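Local coordinates for kinesin-like protein KIF19 (Mus musculus, PDB 5GSZ) that walks toward microtubule plus ends and regulates the length of motile cilia by depolymerizing microtubules at ciliary tips, at residues A[15-20]-A[320-325]; A[99-104]-A[249-254]; A[157-162]-A[205-210]; A[150-155]-A[218-223]. All blocks are in the same frame, centred on the assembly; numbering follows the deposited sequence.

The four contacts illustrate how a kinesin motor domain assembles its nucleotide site along one mixed sheet. Contact 1 joins strands 12-18 and 315-323, near the two ends of the modelled chain, and its span encloses the other three. Contact 2 pairs strands 97-103 and 242-250, about 12 Å away between centres, and hydrogen-bonds to contact 1 through I320. Contact 4, within the span of contact 2 and about 10 Å from it between centres, joins strands 142-154 and 220-232 and bonds to it through A222. Contact 3, within the span of contact 4 and about 7 Å from it between centres, reaches from edge strand 157-160 to a loop. Sheet pairing thus gathers adenine side, P-loop and switch segments.

Contact 1. Residues A[15-20]-A[320-325]; sequences ALRVRP and IAHISP. With ADP (adenosine-5'-diphosphate), chain B.
I323 crosses L16 at about a right angle, its CD1 3.9 Å from L16 CD2. Its CG1 stands between the backbone N and the carbonyl carbon (chi1 70°), a turn that also lays I323 CG1 against V18, 4.1 Å from V18 CG2. The other V18 methyl, CG1, comes obliquely against P325, 3.6 Å from its CB. Helix 330-340 covers L16, A321 and I323. On the opposite face R17 and H322 run side by side in the same direction, their guanidinium and ring planes 35° apart; R17 CB touches H322 CD2 at 3.9 Å, while the polar ends go on to Q77 and T113 respectively. Their strands, 12-18 and 315-323, are parallel neighbours in the central sheet of the kinesin motor fold, laced by alternating bonds such as R17 N to A321 O at 2.8 Å. Where the strands end, S324 CB lies over one face of the R19 guanidinium, and E25 takes both a salt bridge from R19 and a hydrogen bond from S324. The RVRP sequence of kinesins, R17 to P20, runs off the strand past the adenine: R19 CB is 3.6 Å from ADP N7, and P20 CD is 3.4 Å from ADP N1.

Contact 2. Residues A[99-104]-A[249-254]; sequences TVFAYG and IDLAGS
F101 sits opposite I249 in a parallel bridge, with I249 N bonded to V100 O and A102 N to I249 O at 2.9 Å; L251 N continues the ladder to A102 O at 3.2 Å. Farther on, S254 N reaches G104 O from above the carbonyl plane, at 3.1 Å. These bonds run from the strand leading into the P-loop to the DLAGSE sequence that marks switch II in kinesins, which begins at D250; D250 OD2 is hydrogen-bonded to T111 OG1, and the side chain lies about 4 Å from the bound magnesium ion. Apolar contacts line the face carrying F101 and I249, whose side chains point the same way with I249 CD1 close to F101 CE1, and helix 302-307 packs on both. Y103 stacks its ring with Y339. Its CG is anti to the backbone N (chi1 171°), which sets the ring with its edge against L251 CD1, 3.9 Å from Y103 CD2, and one face to S254 OG. Replacing Y103 with alanine would probably leave L251 CD1 and S254 without their ring neighbour and end the stack with Y339.

Contact 3. Residues A[157-162]-A[205-210]; sequences MIRDLL and QRTQEP
The carbonyl oxygen of Q205 is gripped by two nitrogens of R159, which meets it end-on: NH1 lies 2.7 Å from Q205 O, and NH2 also donates to it. The oxygen sits close to the guanidinium plane, whereas both donors stand tilted from the carbonyl plane and come from the same face of it. A bend in the arginine chain at chi3 (57°) sets the guanidinium edge against the Q205 carbonyl. NH1 has a second acceptor in E152 OE1, which also takes a hydrogen bond from T207 OG1, so E152 joins the strand's arginine to the loop's threonine. A methionine in place of R159 would probably leave the Q205 carbonyl without these two donors and the E152 carboxylate without its charged mate. Beside the grip, L161 crosses R206, its CD2 3.7 Å from R206 CG, and Q205 CG lies 3.5 Å from L161 O. The bend of the chain after R159 is closed by an Asx turn, in which L162 N donates to D160 OD1 at 2.8 Å. R206 itself runs on from the loop, with NH1 in a salt bridge to D250 and NH2 bonded to S220 O, consistent with a position beside the switch regions and the magnesium ion. Strand 157-160 is an edge strand of the central sheet, next to strand 142-154, and the loop gripped by R159 connects helix 192-203 to strand 220-232.

Contact 4. Residues A[150-155]-A[218-223]; sequences YLEIYN and SRSHAV
L151 and V223 form a hydrogen-bonded antiparallel pair, with L151 N to V223 O and V223 N to L151 O both 2.9 Å; I153 and H221 form the next such pair, and E152 faces A222 in the non-hydrogen-bonded position between them. The axes of the short strand segments approach to 4.8 Å at 157°, antiparallel. L151 and V223 lie alongside each other, L151 CG 4.0 Å from V223 CB, and I153 shares that face, which helix 302-307 covers. On the other face, S220 OG donates to the anti lone pair of E152 OE2, reached by an extended glutamate chain whose CG is anti to the backbone N (chi1 -169°). The SSRSH sequence of the first switch in kinesins leads into strand 220-232, and H221 ND1 accepts from A252 N of switch II, joining the two switches. Y150 CE1 lies 4.0 Å from A222 CB, while the Y150 hydroxyl pairs with N203. Next to N155, the Y154 and R219 side chains cross at about a right angle, Y154 CE1 3.9 Å from R219 CB. The R219 guanidinium offers its edge to N155, and R219 NH2 donates to N155 OD1 at 2.9 Å, nearly in line with the C=O bond.

Contact 1. Residues A[15-20]-A[320-325]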
loop_
_atom_site.group_PDB
_atom_site.type_symbol
_atom_site.label_atom_id
_atom_site.label_comp_id
_atom_site.label_asym_id
_atom_site.label_seq_id
_atom_site.Cartn_x
_atom_site.Cartn_y
_atom_site.Cartn_z
ATOM N N ALA A 15 10.281 -1.077 -2.010
ATOM C CA ALA A 15 11.027 -0.320 -1.021
ATOM C C ALA A 15 10.904 -1.040 0.314
ATOM O O ALA A 15 9.914 -1.735 0.558
ATOM C CB ALA A 15 10.508 1.119 -0.925
ATOM N N LEU A 16 11.906 -0.892 1.186
ATOM C CA LEU A 16 11.776 -1.434 2.536
ATOM C C LEU A 16 12.038 -0.345 3.558
ATOM O O LEU A 16 13.066 0.340 3.488
ATOM C CB LEU A 16 12.705 -2.626 2.803
ATOM C CG LEU A 16 12.181 -3.279 4.100
ATOM C CD1 LEU A 16 11.925 -4.782 3.948
ATOM C CD2 LEU A 16 13.047 -2.982 5.327
ATOM N N ARG A 17 11.109 -0.199 4.510
ATOM C CA ARG A 17 11.211 0.771 5.594
ATOM C C ARG A 17 11.342 0.059 6.930
ATOM O O ARG A 17 10.485 -0.753 7.292
ATOM C CB ARG A 17 10.000 1.693 5.633
ATOM C CG ARG A 17 10.165 2.870 6.573
ATOM C CD ARG A 17 9.052 3.840 6.347
ATOM N NE ARG A 17 9.259 5.084 7.042
ATOM C CZ ARG A 17 8.419 6.102 6.976
ATOM N NH1 ARG A 17 7.319 5.988 6.253
ATOM N NH2 ARG A 17 8.668 7.223 7.638
ATOM N N VAL A 18 12.398 0.394 7.670
ATOM C CA VAL A 18 12.586 -0.053 9.045
ATOM C C VAL A 18 12.111 1.050 9.979
ATOM O O VAL A 18 12.637 2.173 9.949
ATOM C CB VAL A 18 14.055 -0.395 9.318
ATOM C CG1 VAL A 18 14.160 -1.153 10.623
ATOM C CG2 VAL A 18 14.663 -1.175 8.138
ATOM N N ARG A 19 11.119 0.758 10.797
ATOM C CA ARG A 19 10.732 1.775 11.757
ATOM C C ARG A 19 11.704 1.737 12.927
ATOM O O ARG A 19 12.374 0.734 13.143
ATOM C CB ARG A 19 9.306 1.550 12.236
ATOM C CG ARG A 19 9.102 0.234 12.934
ATOM C CD ARG A 19 7.739 0.220 13.587
ATOM N NE ARG A 19 7.454 -1.007 14.325
ATOM C CZ ARG A 19 8.066 -1.365 15.458
ATOM N NH1 ARG A 19 9.033 -0.609 15.964
ATOM N NH2 ARG A 19 7.727 -2.488 16.084
ATOM N N PRO A 20 11.824 2.819 13.685
ATOM C CA PRO A 20 12.618 2.751 14.916
ATOM C C PRO A 20 12.083 1.680 15.853
ATOM O O PRO A 20 10.895 1.353 15.849
ATOM C CB PRO A 20 12.454 4.147 15.527
ATOM C CG PRO A 20 12.056 5.010 14.373
ATOM C CD PRO A 20 11.264 4.158 13.455
ATOM N N ILE A 320 5.780 -0.666 -0.607
ATOM C CA ILE A 320 6.617 -0.276 0.513
ATOM C C ILE A 320 6.416 -1.312 1.610
ATOM O O ILE A 320 5.405 -1.296 2.327
ATOM C CB ILE A 320 6.293 1.132 1.009
ATOM C CG1 ILE A 320 6.386 2.127 -0.138
ATOM C CG2 ILE A 320 7.241 1.515 2.125
ATOM C CD1 ILE A 320 6.226 3.560 0.330
ATOM N N ALA A 321 7.382 -2.221 1.736
ATOM C CA ALA A 321 7.393 -3.184 2.828
ATOM C C ALA A 321 7.922 -2.548 4.113
ATOM O O ALA A 321 8.832 -1.714 4.085
ATOM C CB ALA A 321 8.248 -4.389 2.452
ATOM N N HIS A 322 7.363 -2.975 5.247
ATOM C CA HIS A 322 7.681 -2.434 6.568
ATOM C C HIS A 322 8.100 -3.543 7.518
ATOM O O HIS A 322 7.466 -4.601 7.551
ATOM C CB HIS A 322 6.462 -1.701 7.155
ATOM C CG HIS A 322 6.023 -0.529 6.336
ATOM N ND1 HIS A 322 5.232 -0.658 5.214
ATOM C CD2 HIS A 322 6.286 0.792 6.463
ATOM C CE1 HIS A 322 5.016 0.536 4.696
ATOM N NE2 HIS A 322 5.651 1.433 5.432
ATOM N N ILE A 323 9.154 -3.305 8.305
ATOM C CA ILE A 323 9.562 -4.240 9.355
ATOM C C ILE A 323 9.900 -3.483 10.629
ATOM O O ILE A 323 10.203 -2.286 10.621
ATOM C CB ILE A 323 10.782 -5.134 8.996
ATOM C CG1 ILE A 323 12.060 -4.299 8.928
ATOM C CG2 ILE A 323 10.543 -5.948 7.711
ATOM C CD1 ILE A 323 13.297 -5.102 8.616
ATOM N N SER A 324 9.848 -4.214 11.729
ATOM C CA SER A 324 10.468 -3.823 12.979
ATOM C C SER A 324 11.956 -4.178 12.954
ATOM O O SER A 324 12.358 -5.172 12.339
ATOM C CB SER A 324 9.789 -4.525 14.147
ATOM O OG SER A 324 10.459 -4.258 15.361
ATOM N N PRO A 325 12.803 -3.371 13.588
ATOM C CA PRO A 325 14.218 -3.750 13.730
ATOM C C PRO A 325 14.472 -4.637 14.934
ATOM O O PRO A 325 15.626 -4.997 15.183
ATOM C CB PRO A 325 14.919 -2.395 13.890
ATOM C CG PRO A 325 13.879 -1.505 14.549
ATOM C CD PRO A 325 12.512 -2.048 14.181
HETATM P PB ADP B . 0.639 -0.553 10.971
HETATM O O1B ADP B . -0.149 0.526 10.265
HETATM O O2B ADP B . 1.524 -1.298 10.000
HETATM O O3B ADP B . -0.166 -1.383 11.934
HETATM P PA ADP B . 1.308 1.733 12.448
HETATM O O1A ADP B . 2.068 2.709 11.603
HETATM O O2A ADP B . -0.188 1.823 12.608
HETATM O O3A ADP B . 1.653 0.224 11.961
HETATM O "O5'" ADP B . 1.822 1.777 13.967
HETATM C "C5'" ADP B . 3.181 1.896 14.351
HETATM C "C4'" ADP B . 3.228 2.867 15.512
HETATM O "O4'" ADP B . 4.543 3.406 15.530
HETATM C "C3'" ADP B . 2.318 4.027 15.205
HETATM O "O3'" ADP B . 2.028 4.641 16.461
HETATM C "C2'" ADP B . 3.169 4.933 14.341
HETATM O "O2'" ADP B . 2.851 6.311 14.577
HETATM C "C1'" ADP B . 4.591 4.634 14.805
HETATM N N9 ADP B . 5.534 4.484 13.669
HETATM C C8 ADP B . 5.460 3.566 12.680
HETATM N N7 ADP B . 6.487 3.682 11.794
HETATM C C5 ADP B . 7.240 4.710 12.224
HETATM C C6 ADP B . 8.456 5.377 11.747
HETATM N N6 ADP B . 9.083 4.950 10.622
HETATM N N1 ADP B . 8.914 6.419 12.475
HETATM C C2 ADP B . 8.300 6.830 13.596
HETATM N N3 ADP B . 7.174 6.279 14.078
HETATM C C4 ADP B . 6.611 5.232 13.450
#

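Contact 2. Residues A[99-104]-A[249-254]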
loop_
_atom_site.group_PDB
_atom_site.type_symbol
_atom_site.label_atom_id
_atom_site.label_comp_id
_atom_site.label_asym_id
_atom_site.label_seq_id
_atom_site.Cartn_x
_atom_site.Cartn_y
_atom_site.Cartn_z
ATOM N N THR A 99 -0.075 2.539 -8.574
ATOM C CA THR A 99 -0.539 1.912 -7.345
ATOM C C THR A 99 0.572 1.855 -6.310
ATOM O O THR A 99 1.687 1.424 -6.614
ATOM C CB THR A 99 -1.047 0.502 -7.607
ATOM O OG1 THR A 99 -2.135 0.556 -8.538
ATOM C CG2 THR A 99 -1.505 -0.111 -6.301
ATOM N N VAL A 100 0.249 2.253 -5.085
ATOM C CA VAL A 100 1.198 2.247 -3.980
ATOM C C VAL A 100 0.607 1.424 -2.837
ATOM O O VAL A 100 -0.469 1.754 -2.317
ATOM C CB VAL A 100 1.530 3.670 -3.510
ATOM C CG1 VAL A 100 2.830 3.657 -2.754
ATOM C CG2 VAL A 100 1.574 4.618 -4.680
ATOM N N PHE A 101 1.320 0.367 -2.442
ATOM C CA PHE A 101 0.966 -0.460 -1.298
ATOM C C PHE A 101 1.882 -0.190 -0.124
ATOM O O PHE A 101 3.109 -0.170 -0.279
ATOM C CB PHE A 101 1.103 -1.950 -1.591
ATOM C CG PHE A 101 0.338 -2.399 -2.751
ATOM C CD1 PHE A 101 -1.025 -2.648 -2.642
ATOM C CD2 PHE A 101 0.976 -2.615 -3.956
ATOM C CE1 PHE A 101 -1.755 -3.098 -3.735
ATOM C CE2 PHE A 101 0.267 -3.052 -5.058
ATOM C CZ PHE A 101 -1.103 -3.297 -4.951
ATOM N N ALA A 102 1.282 -0.063 1.051
ATOM C CA ALA A 102 1.986 -0.262 2.310
ATOM C C ALA A 102 1.754 -1.698 2.754
ATOM O O ALA A 102 0.609 -2.091 3.008
ATOM C CB ALA A 102 1.510 0.719 3.379
ATOM N N TYR A 103 2.830 -2.472 2.844
ATOM C CA TYR A 103 2.749 -3.881 3.204
ATOM C C TYR A 103 3.608 -4.158 4.440
ATOM O O TYR A 103 4.669 -3.556 4.639
ATOM C CB TYR A 103 3.186 -4.770 2.010
ATOM C CG TYR A 103 3.364 -6.253 2.297
ATOM C CD1 TYR A 103 4.508 -6.734 2.914
ATOM C CD2 TYR A 103 2.380 -7.177 1.928
ATOM C CE1 TYR A 103 4.670 -8.088 3.163
ATOM C CE2 TYR A 103 2.530 -8.528 2.175
ATOM C CZ TYR A 103 3.680 -8.985 2.793
ATOM O OH TYR A 103 3.830 -10.341 3.030
ATOM N N GLY A 104 3.157 -5.100 5.258
ATOM C CA GLY A 104 3.945 -5.561 6.371
ATOM C C GLY A 104 3.077 -5.971 7.536
ATOM O O GLY A 104 1.862 -5.757 7.548
ATOM N N ILE A 249 -2.816 2.441 -1.053
ATOM C CA ILE A 249 -3.412 1.366 -0.278
ATOM C C ILE A 249 -2.623 1.134 0.999
ATOM O O ILE A 249 -1.396 0.981 0.967
ATOM C CB ILE A 249 -3.522 0.082 -1.106
ATOM C CG1 ILE A 249 -4.406 0.366 -2.324
ATOM C CG2 ILE A 249 -4.091 -1.046 -0.239
ATOM C CD1 ILE A 249 -4.244 -0.629 -3.444
ATOM N N ASP A 250 -3.352 1.124 2.121
ATOM C CA ASP A 250 -2.891 0.685 3.430
ATOM C C ASP A 250 -3.428 -0.730 3.646
ATOM O O ASP A 250 -4.586 -0.906 4.022
ATOM C CB ASP A 250 -3.393 1.645 4.499
ATOM C CG ASP A 250 -2.811 1.351 5.881
ATOM O OD1 ASP A 250 -1.790 0.638 5.977
ATOM O OD2 ASP A 250 -3.380 1.843 6.879
ATOM N N LEU A 251 -2.588 -1.734 3.419
ATOM C CA LEU A 251 -3.054 -3.114 3.373
ATOM C C LEU A 251 -3.422 -3.638 4.759
ATOM O O LEU A 251 -3.143 -3.029 5.797
ATOM C CB LEU A 251 -1.996 -4.043 2.780
ATOM C CG LEU A 251 -1.722 -3.973 1.288
ATOM C CD1 LEU A 251 -0.602 -4.904 0.893
ATOM C CD2 LEU A 251 -2.976 -4.329 0.556
ATOM N N ALA A 252 -4.048 -4.811 4.758
ATOM C CA ALA A 252 -4.160 -5.589 5.973
ATOM C C ALA A 252 -2.774 -6.073 6.398
ATOM O O ALA A 252 -1.814 -6.056 5.620
ATOM C CB ALA A 252 -5.123 -6.760 5.771
ATOM N N GLY A 253 -2.665 -6.472 7.663
ATOM C CA GLY A 253 -1.387 -6.920 8.175
ATOM C C GLY A 253 -0.967 -8.249 7.570
ATOM O O GLY A 253 -1.791 -9.104 7.252
ATOM N N SER A 254 0.350 -8.415 7.412
ATOM C CA SER A 254 0.874 -9.618 6.762
ATOM C C SER A 254 0.514 -10.901 7.506
ATOM O O SER A 254 0.457 -11.970 6.893
ATOM C CB SER A 254 2.386 -9.521 6.647
ATOM O OG SER A 254 2.724 -8.402 5.890
#

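Contact 3. Residues A[157-162]-A[205-210]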
loop_
_atom_site.group_PDB
_atom_site.type_symbol
_atom_site.label_atom_id
_atom_site.label_comp_id
_atom_site.label_asym_id
_atom_site.label_seq_id
_atom_site.Cartn_x
_atom_site.Cartn_y
_atom_site.Cartn_z
ATOM N N MET A 157 -15.994 -7.121 2.560
ATOM C CA MET A 157 -17.092 -6.159 2.631
ATOM C C MET A 157 -16.545 -4.745 2.456
ATOM O O MET A 157 -15.571 -4.358 3.112
ATOM C CB MET A 157 -17.848 -6.267 3.956
ATOM C CG MET A 157 -18.257 -7.688 4.353
ATOM S SD MET A 157 -19.504 -8.490 3.314
ATOM C CE MET A 157 -20.962 -7.542 3.708
ATOM N N ILE A 158 -17.178 -3.974 1.580
ATOM C CA ILE A 158 -16.715 -2.638 1.252
ATOM C C ILE A 158 -17.558 -1.614 1.986
ATOM O O ILE A 158 -18.788 -1.654 1.927
ATOM C CB ILE A 158 -16.765 -2.399 -0.260
ATOM C CG1 ILE A 158 -15.952 -3.489 -0.960
ATOM C CG2 ILE A 158 -16.259 -0.986 -0.569
ATOM C CD1 ILE A 158 -16.194 -3.581 -2.445
ATOM N N ARG A 159 -16.895 -0.681 2.652
ATOM C CA ARG A 159 -17.541 0.460 3.280
ATOM C C ARG A 159 -16.907 1.744 2.772
ATOM O O ARG A 159 -15.725 1.769 2.416
ATOM C CB ARG A 159 -17.420 0.388 4.811
ATOM C CG ARG A 159 -18.244 -0.753 5.437
ATOM C CD ARG A 159 -17.905 -1.004 6.914
ATOM N NE ARG A 159 -18.069 0.177 7.757
ATOM C CZ ARG A 159 -17.067 0.796 8.366
ATOM N NH1 ARG A 159 -15.832 0.336 8.219
ATOM N NH2 ARG A 159 -17.295 1.869 9.122
ATOM N N ASP A 160 -17.705 2.814 2.741
ATOM C CA ASP A 160 -17.219 4.158 2.423
ATOM C C ASP A 160 -16.688 4.781 3.703
ATOM O O ASP A 160 -17.458 5.106 4.605
ATOM C CB ASP A 160 -18.333 5.013 1.824
ATOM C CG ASP A 160 -17.900 6.465 1.549
ATOM O OD1 ASP A 160 -16.751 6.857 1.860
ATOM O OD2 ASP A 160 -18.732 7.232 1.012
ATOM N N LEU A 161 -15.376 4.964 3.787
ATOM C CA LEU A 161 -14.824 5.473 5.033
ATOM C C LEU A 161 -15.184 6.927 5.297
ATOM O O LEU A 161 -14.946 7.403 6.411
ATOM C CB LEU A 161 -13.307 5.317 5.040
ATOM C CG LEU A 161 -12.820 3.885 5.136
ATOM C CD1 LEU A 161 -11.309 3.867 4.882
ATOM C CD2 LEU A 161 -13.193 3.280 6.501
ATOM N N LEU A 162 -15.720 7.645 4.305
ATOM C CA LEU A 162 -16.058 9.054 4.469
ATOM C C LEU A 162 -17.535 9.268 4.748
ATOM O O LEU A 162 -17.945 10.399 5.017
ATOM C CB LEU A 162 -15.651 9.858 3.229
ATOM C CG LEU A 162 -14.166 9.835 2.887
ATOM C CD1 LEU A 162 -13.867 10.718 1.687
ATOM C CD2 LEU A 162 -13.348 10.262 4.072
ATOM N N GLN A 205 -13.301 5.202 10.972
ATOM C CA GLN A 205 -14.465 4.388 10.653
ATOM C C GLN A 205 -14.088 2.977 10.227
ATOM O O GLN A 205 -14.980 2.130 10.076
ATOM C CB GLN A 205 -15.294 5.067 9.565
ATOM C CG GLN A 205 -15.433 6.555 9.820
ATOM C CD GLN A 205 -15.937 6.835 11.215
ATOM O OE1 GLN A 205 -16.973 6.313 11.627
ATOM N NE2 GLN A 205 -15.189 7.640 11.964
ATOM N N ARG A 206 -12.796 2.716 10.034
ATOM C CA ARG A 206 -12.334 1.365 9.757
ATOM C C ARG A 206 -12.790 0.413 10.854
ATOM O O ARG A 206 -12.687 0.720 12.046
ATOM C CB ARG A 206 -10.811 1.336 9.646
ATOM C CG ARG A 206 -10.247 2.208 8.536
ATOM C CD ARG A 206 -8.713 2.229 8.538
ATOM N NE ARG A 206 -8.033 1.065 7.959
ATOM C CZ ARG A 206 -6.712 1.032 7.773
ATOM N NH1 ARG A 206 -5.987 2.083 8.131
ATOM N NH2 ARG A 206 -6.104 -0.020 7.226
ATOM N N THR A 207 -13.300 -0.745 10.437
ATOM C CA THR A 207 -13.711 -1.799 11.355
ATOM C C THR A 207 -12.641 -2.076 12.411
ATOM O O THR A 207 -11.459 -2.243 12.093
ATOM C CB THR A 207 -14.000 -3.058 10.549
ATOM O OG1 THR A 207 -15.015 -2.777 9.578
ATOM C CG2 THR A 207 -14.458 -4.168 11.454
ATOM N N GLN A 208 -13.067 -2.131 13.676
ATOM C CA GLN A 208 -12.173 -2.231 14.823
ATOM C C GLN A 208 -11.965 -3.683 15.252
ATOM O O GLN A 208 -12.741 -4.576 14.913
ATOM C CB GLN A 208 -12.718 -1.416 16.000
ATOM N N GLU A 209 -10.895 -3.905 16.016
ATOM C CA GLU A 209 -10.629 -5.219 16.598
ATOM C C GLU A 209 -11.530 -5.449 17.806
ATOM O O GLU A 209 -11.554 -4.615 18.724
ATOM C CB GLU A 209 -9.161 -5.347 17.002
ATOM C CG GLU A 209 -8.296 -5.995 15.930
ATOM C CD GLU A 209 -6.819 -5.655 16.063
ATOM O OE1 GLU A 209 -6.486 -4.775 16.894
ATOM O OE2 GLU A 209 -6.001 -6.241 15.307
ATOM N N PRO A 210 -12.268 -6.564 17.848
ATOM C CA PRO A 210 -13.237 -6.799 18.939
ATOM C C PRO A 210 -12.645 -6.691 20.338
ATOM O O PRO A 210 -13.368 -6.383 21.299
ATOM C CB PRO A 210 -13.735 -8.223 18.655
ATOM C CG PRO A 210 -13.496 -8.425 17.188
ATOM C CD PRO A 210 -12.239 -7.666 16.871
#

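Contact 4. Residues A[150-155]-A[218-223]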
loop_
_atom_site.group_PDB
_atom_site.type_symbol
_atom_site.label_atom_id
_atom_site.label_comp_id
_atom_site.label_asym_id
_atom_site.label_seq_id
_atom_site.Cartn_x
_atom_site.Cartn_y
_atom_site.Cartn_z
ATOM N N TYR A 150 -12.257 7.180 -0.432
ATOM C CA TYR A 150 -11.505 6.511 0.629
ATOM C C TYR A 150 -12.402 5.436 1.226
ATOM O O TYR A 150 -13.377 5.755 1.908
ATOM C CB TYR A 150 -11.057 7.523 1.673
ATOM C CG TYR A 150 -10.050 7.032 2.664
ATOM C CD1 TYR A 150 -8.958 6.280 2.265
ATOM C CD2 TYR A 150 -10.160 7.373 4.015
ATOM C CE1 TYR A 150 -8.000 5.838 3.208
ATOM C CE2 TYR A 150 -9.214 6.960 4.950
ATOM C CZ TYR A 150 -8.144 6.197 4.544
ATOM O OH TYR A 150 -7.231 5.790 5.471
ATOM N N LEU A 151 -12.079 4.173 0.972
ATOM C CA LEU A 151 -12.967 3.070 1.309
ATOM C C LEU A 151 -12.221 2.022 2.135
ATOM O O LEU A 151 -10.986 2.000 2.183
ATOM C CB LEU A 151 -13.554 2.454 0.033
ATOM C CG LEU A 151 -12.510 1.858 -0.907
ATOM C CD1 LEU A 151 -12.649 0.353 -1.011
ATOM C CD2 LEU A 151 -12.567 2.524 -2.250
ATOM N N GLU A 152 -12.991 1.170 2.815
ATOM C CA GLU A 152 -12.450 -0.014 3.459
ATOM C C GLU A 152 -12.867 -1.258 2.695
ATOM O O GLU A 152 -13.951 -1.306 2.117
ATOM C CB GLU A 152 -12.929 -0.146 4.897
ATOM C CG GLU A 152 -12.196 -1.202 5.714
ATOM C CD GLU A 152 -12.754 -1.319 7.114
ATOM O OE1 GLU A 152 -13.997 -1.436 7.239
ATOM O OE2 GLU A 152 -11.958 -1.236 8.083
ATOM N N ILE A 153 -11.976 -2.247 2.675
ATOM C CA ILE A 153 -12.326 -3.642 2.422
ATOM C C ILE A 153 -11.984 -4.419 3.686
ATOM O O ILE A 153 -10.816 -4.479 4.097
ATOM C CB ILE A 153 -11.592 -4.234 1.208
ATOM C CG1 ILE A 153 -11.573 -3.239 0.053
ATOM C CG2 ILE A 153 -12.286 -5.514 0.753
ATOM C CD1 ILE A 153 -10.686 -3.689 -1.083
ATOM N N TYR A 154 -13.002 -4.986 4.313
ATOM C CA TYR A 154 -12.855 -5.768 5.533
ATOM C C TYR A 154 -13.607 -7.067 5.309
ATOM O O TYR A 154 -14.832 -7.055 5.163
ATOM C CB TYR A 154 -13.405 -5.021 6.749
ATOM C CG TYR A 154 -13.255 -5.820 8.004
ATOM C CD1 TYR A 154 -12.101 -5.730 8.775
ATOM C CD2 TYR A 154 -14.244 -6.708 8.401
ATOM C CE1 TYR A 154 -11.955 -6.489 9.916
ATOM C CE2 TYR A 154 -14.109 -7.469 9.529
ATOM C CZ TYR A 154 -12.966 -7.360 10.287
ATOM O OH TYR A 154 -12.845 -8.131 11.422
ATOM N N ASN A 155 -12.891 -8.183 5.284
ATOM C CA ASN A 155 -13.516 -9.476 5.019
ATOM C C ASN A 155 -14.398 -9.387 3.779
ATOM O O ASN A 155 -15.577 -9.743 3.791
ATOM C CB ASN A 155 -14.321 -9.965 6.226
ATOM C CG ASN A 155 -13.446 -10.531 7.316
ATOM O OD1 ASN A 155 -12.356 -11.035 7.054
ATOM N ND2 ASN A 155 -13.921 -10.454 8.553
ATOM N N SER A 218 -6.534 -5.624 12.244
ATOM C CA SER A 218 -5.406 -6.025 11.422
ATOM C C SER A 218 -5.838 -6.519 10.049
ATOM O O SER A 218 -4.969 -6.787 9.208
ATOM C CB SER A 218 -4.599 -7.112 12.135
ATOM O OG SER A 218 -5.384 -8.276 12.383
ATOM N N ARG A 219 -7.145 -6.631 9.799
ATOM C CA ARG A 219 -7.664 -7.192 8.561
ATOM C C ARG A 219 -8.354 -6.151 7.687
ATOM O O ARG A 219 -9.172 -6.503 6.833
ATOM C CB ARG A 219 -8.627 -8.326 8.885
ATOM C CG ARG A 219 -8.212 -9.150 10.085
ATOM C CD ARG A 219 -9.168 -10.314 10.255
ATOM N NE ARG A 219 -9.673 -10.738 8.956
ATOM C CZ ARG A 219 -9.160 -11.735 8.246
ATOM N NH1 ARG A 219 -8.129 -12.419 8.719
ATOM N NH2 ARG A 219 -9.675 -12.046 7.067
ATOM N N SER A 220 -8.053 -4.883 7.884
ATOM C CA SER A 220 -8.733 -3.801 7.194
ATOM C C SER A 220 -7.791 -3.226 6.145
ATOM O O SER A 220 -6.742 -2.673 6.494
ATOM C CB SER A 220 -9.167 -2.737 8.189
ATOM O OG SER A 220 -9.528 -1.565 7.502
ATOM N N HIS A 221 -8.145 -3.397 4.858
ATOM C CA HIS A 221 -7.511 -2.653 3.772
ATOM C C HIS A 221 -8.106 -1.262 3.712
ATOM O O HIS A 221 -9.329 -1.110 3.733
ATOM C CB HIS A 221 -7.735 -3.299 2.409
ATOM C CG HIS A 221 -7.147 -4.663 2.251
ATOM N ND1 HIS A 221 -5.860 -4.972 2.632
ATOM C CD2 HIS A 221 -7.649 -5.783 1.681
ATOM C CE1 HIS A 221 -5.606 -6.235 2.338
ATOM N NE2 HIS A 221 -6.679 -6.749 1.767
ATOM N N ALA A 222 -7.262 -0.249 3.599
ATOM C CA ALA A 222 -7.751 1.102 3.356
ATOM C C ALA A 222 -7.298 1.533 1.966
ATOM O O ALA A 222 -6.108 1.486 1.648
ATOM C CB ALA A 222 -7.274 2.066 4.441
ATOM N N VAL A 223 -8.243 1.907 1.119
ATOM C CA VAL A 223 -7.911 2.296 -0.240
ATOM C C VAL A 223 -8.298 3.748 -0.431
ATOM O O VAL A 223 -9.464 4.124 -0.248
ATOM C CB VAL A 223 -8.585 1.409 -1.294
ATOM C CG1 VAL A 223 -8.012 1.755 -2.650
ATOM C CG2 VAL A 223 -8.373 -0.091 -0.978
#